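Local coordinates for protein kojibiose phosphorylase (Gut metagenome, PDB 6W0P) that is a carbohydrate-active enzyme of glycoside hydrolase family 65, with a helical catalytic domain joined to an N-terminal domain rich in beta strands, at residues Met373-Thr378 against Val398-Gly403. Numbering follows the deposited sequence.
Sequences MFRYNT and VATRNG
T400 OG1 is gripped twice within its own loop: it accepts from G403 N at 2.7 Å, a bent bond (N-H...O 134°) that makes an ST motif, and donates to the carbonyl of K404. With OG1 anti to the backbone N (chi1 -163°), the methyl CG2 is left to face helix 365-376. It meets the edge of the F374 ring near the ring plane and lies 4.0 Å from R375 NH1, while R375 NH2 forms a salt bridge with E353. At ring carbon CE1 of F374, next to CZ, R401 NH1 approaches obliquely to 3.3 Å; guanidinium and ring planes stand 87° apart. R401 NE and NH2 are held by N61, from the N-terminal part of the chain, and the T331 carbonyl, which fixes the group beside the ring. R401 O also comes within 3.4 Å of F374 CE1. T378 OG1 sits over the centre of one ring face and bonds back to F374 O at 2.8 Å, turning its methyl CG2 across to G403 CA, 3.5 Å away. A water donates to T378 O (2.8 Å) and G403 O (2.7 Å), the polar link between the two backbones. The contact thus joins the C-terminal end of helix 365-376 to the 398-403 loop in the catalytic domain through methyl and ring packing and one water bridge, with no direct hydrogen bond between the two segments.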
ATOM      1  N   MET A 373      11.941 -13.255  27.531  1.00 34.56           N
ATOM      2  CA  MET A 373      11.184 -12.453  28.540  1.00 34.38           C
ATOM      3  C   MET A 373      10.772 -11.131  27.894  1.00 33.81           C
ATOM      4  O   MET A 373       9.663 -10.600  28.205  1.00 33.20           O
ATOM      5  CB  MET A 373      12.013 -12.159  29.796  1.00 34.74           C
ATOM      6  CG  MET A 373      12.201 -13.355  30.721  1.00 35.37           C
ATOM      7  SD  MET A 373      10.712 -14.258  31.116  1.00 36.09           S
ATOM      8  CE  MET A 373       9.729 -12.967  31.870  1.00 36.34           C
ATOM      9  N   PHE A 374      11.599 -10.624  26.984  1.00 33.03           N
ATOM     10  CA  PHE A 374      11.203  -9.425  26.215  1.00 33.01           C
ATOM     11  C   PHE A 374       9.821  -9.691  25.621  1.00 32.89           C
ATOM     12  O   PHE A 374       8.994  -8.761  25.646  1.00 33.67           O
ATOM     13  CB  PHE A 374      12.204  -9.044  25.125  1.00 32.80           C
ATOM     14  CG  PHE A 374      11.565  -8.178  24.073  1.00 33.15           C
ATOM     15  CD1 PHE A 374      11.200  -6.871  24.352  1.00 33.46           C
ATOM     16  CD2 PHE A 374      11.259  -8.695  22.829  1.00 33.29           C
ATOM     17  CE1 PHE A 374      10.597  -6.078  23.389  1.00 33.68           C
ATOM     18  CE2 PHE A 374      10.641  -7.908  21.871  1.00 33.91           C
ATOM     19  CZ  PHE A 374      10.312  -6.600  22.153  1.00 33.78           C
ATOM     20  N   ARG A 375       9.602 -10.892  25.074  1.00 32.50           N
ATOM     21  CA  ARG A 375       8.329 -11.280  24.406  1.00 33.25           C
ATOM     22  C   ARG A 375       7.237 -11.515  25.454  1.00 33.99           C
ATOM     23  O   ARG A 375       6.092 -11.158  25.196  1.00 34.03           O
ATOM     24  CB  ARG A 375       8.523 -12.517  23.523  1.00 33.10           C
ATOM     25  CG  ARG A 375       9.514 -12.301  22.389  1.00 32.93           C
ATOM     26  CD  ARG A 375       9.117 -11.203  21.405  1.00 33.03           C
ATOM     27  NE  ARG A 375       9.894 -11.297  20.166  1.00 32.90           N
ATOM     28  CZ  ARG A 375       9.712 -10.568  19.073  1.00 32.33           C
ATOM     29  NH1 ARG A 375       8.766  -9.648  19.021  1.00 32.30           N
ATOM     30  NH2 ARG A 375      10.487 -10.760  18.020  1.00 32.51           N
ATOM     31  N   TYR A 376       7.561 -12.132  26.584  1.00 35.37           N
ATOM     32  CA  TYR A 376       6.581 -12.312  27.679  1.00 36.93           C
ATOM     33  C   TYR A 376       6.091 -10.924  28.091  1.00 36.44           C
ATOM     34  O   TYR A 376       4.884 -10.736  28.268  1.00 37.13           O
ATOM     35  CB  TYR A 376       7.137 -13.078  28.883  1.00 38.88           C
ATOM     36  CG  TYR A 376       6.067 -13.243  29.926  1.00 41.28           C
ATOM     37  CD1 TYR A 376       5.087 -14.214  29.797  1.00 42.14           C
ATOM     38  CD2 TYR A 376       5.933 -12.314  30.946  1.00 43.05           C
ATOM     39  CE1 TYR A 376       4.041 -14.303  30.702  1.00 44.60           C
ATOM     40  CE2 TYR A 376       4.895 -12.387  31.861  1.00 44.68           C
ATOM     41  CZ  TYR A 376       3.942 -13.381  31.737  1.00 45.89           C
ATOM     42  OH  TYR A 376       2.932 -13.432  32.654  1.00 47.73           O
ATOM     43  N   ASN A 377       7.000  -9.957  28.180  1.00 35.60           N
ATOM     44  CA  ASN A 377       6.687  -8.621  28.743  1.00 35.33           C
ATOM     45  C   ASN A 377       5.999  -7.752  27.686  1.00 35.69           C
ATOM     46  O   ASN A 377       5.644  -6.619  28.040  1.00 35.50           O
ATOM     47  CB  ASN A 377       7.927  -7.968  29.357  1.00 34.89           C
ATOM     48  CG  ASN A 377       8.383  -8.653  30.627  1.00 35.16           C
ATOM     49  OD1 ASN A 377       7.562  -9.005  31.474  1.00 36.45           O
ATOM     50  ND2 ASN A 377       9.683  -8.842  30.778  1.00 34.91           N
ATOM     51  N   THR A 378       5.842  -8.240  26.447  1.00 35.63           N
ATOM     52  CA  THR A 378       5.102  -7.549  25.354  1.00 35.81           C
ATOM     53  C   THR A 378       3.932  -8.433  24.907  1.00 36.06           C
ATOM     54  O   THR A 378       3.421  -8.203  23.796  1.00 35.60           O
ATOM     55  CB  THR A 378       6.012  -7.182  24.168  1.00 35.22           C
ATOM     56  OG1 THR A 378       6.875  -8.284  23.861  1.00 34.58           O
ATOM     57  CG2 THR A 378       6.830  -5.945  24.458  1.00 35.23           C
ATOM     58  N   VAL A 398       5.713  -8.353  13.237  1.00 29.48           N
ATOM     59  CA  VAL A 398       6.836  -8.439  12.259  1.00 29.38           C
ATOM     60  C   VAL A 398       7.991  -7.569  12.760  1.00 29.67           C
ATOM     61  O   VAL A 398       9.136  -8.057  12.852  1.00 28.82           O
ATOM     62  CB  VAL A 398       6.376  -8.012  10.853  1.00 29.03           C
ATOM     63  CG1 VAL A 398       7.544  -7.890   9.898  1.00 28.82           C
ATOM     64  CG2 VAL A 398       5.336  -8.970  10.302  1.00 29.55           C
ATOM     65  N   ALA A 399       7.704  -6.305  13.064  1.00 30.60           N
ATOM     66  CA  ALA A 399       8.719  -5.328  13.500  1.00 31.19           C
ATOM     67  C   ALA A 399       8.192  -4.549  14.701  1.00 31.92           C
ATOM     68  O   ALA A 399       7.071  -4.004  14.603  1.00 31.79           O
ATOM     69  CB  ALA A 399       9.064  -4.420  12.350  1.00 31.79           C
ATOM     70  N   THR A 400       8.991  -4.471  15.773  1.00 32.04           N
ATOM     71  CA  THR A 400       8.611  -3.758  17.018  1.00 32.49           C
ATOM     72  C   THR A 400       9.839  -3.469  17.883  1.00 31.92           C
ATOM     73  O   THR A 400      10.839  -4.257  17.793  1.00 31.69           O
ATOM     74  CB  THR A 400       7.579  -4.583  17.795  1.00 33.50           C
ATOM     75  OG1 THR A 400       6.950  -3.720  18.734  1.00 33.85           O
ATOM     76  CG2 THR A 400       8.176  -5.772  18.517  1.00 34.04           C
ATOM     77  N   ARG A 401       9.771  -2.380  18.662  1.00 30.65           N
ATOM     78  CA  ARG A 401      10.507  -2.277  19.939  1.00 30.60           C
ATOM     79  C   ARG A 401       9.547  -2.342  21.135  1.00 30.72           C
ATOM     80  O   ARG A 401       9.911  -3.002  22.121  1.00 30.41           O
ATOM     81  CB  ARG A 401      11.397  -1.033  20.000  1.00 30.60           C
ATOM     82  CG  ARG A 401      12.286  -0.987  21.240  1.00 30.38           C
ATOM     83  CD  ARG A 401      13.235  -2.168  21.379  1.00 30.61           C
ATOM     84  NE  ARG A 401      13.821  -2.232  22.709  1.00 30.67           N
ATOM     85  CZ  ARG A 401      13.172  -2.631  23.801  1.00 31.21           C
ATOM     86  NH1 ARG A 401      11.915  -3.037  23.739  1.00 31.56           N
ATOM     87  NH2 ARG A 401      13.782  -2.617  24.970  1.00 31.71           N
ATOM     88  N   ASN A 402       8.368  -1.717  21.082  1.00 31.35           N
ATOM     89  CA  ASN A 402       7.518  -1.568  22.302  1.00 32.60           C
ATOM     90  C   ASN A 402       6.491  -2.704  22.397  1.00 33.48           C
ATOM     91  O   ASN A 402       5.784  -2.743  23.415  1.00 34.46           O
ATOM     92  CB  ASN A 402       6.882  -0.181  22.420  1.00 32.76           C
ATOM     93  CG  ASN A 402       5.668   0.009  21.537  1.00 33.69           C
ATOM     94  OD1 ASN A 402       5.414  -0.840  20.677  1.00 34.09           O
ATOM     95  ND2 ASN A 402       4.944   1.120  21.724  1.00 33.14           N
ATOM     96  N   GLY A 403       6.453  -3.617  21.416  1.00 33.74           N
ATOM     97  CA  GLY A 403       5.540  -4.774  21.372  1.00 33.34           C
ATOM     98  C   GLY A 403       4.416  -4.583  20.364  1.00 33.36           C
ATOM     99  O   GLY A 403       3.778  -5.595  19.955  1.00 33.76           O
TER
HETATM  100  O   HOH W   1       4.311  -7.994  21.099  1.00 32.76           O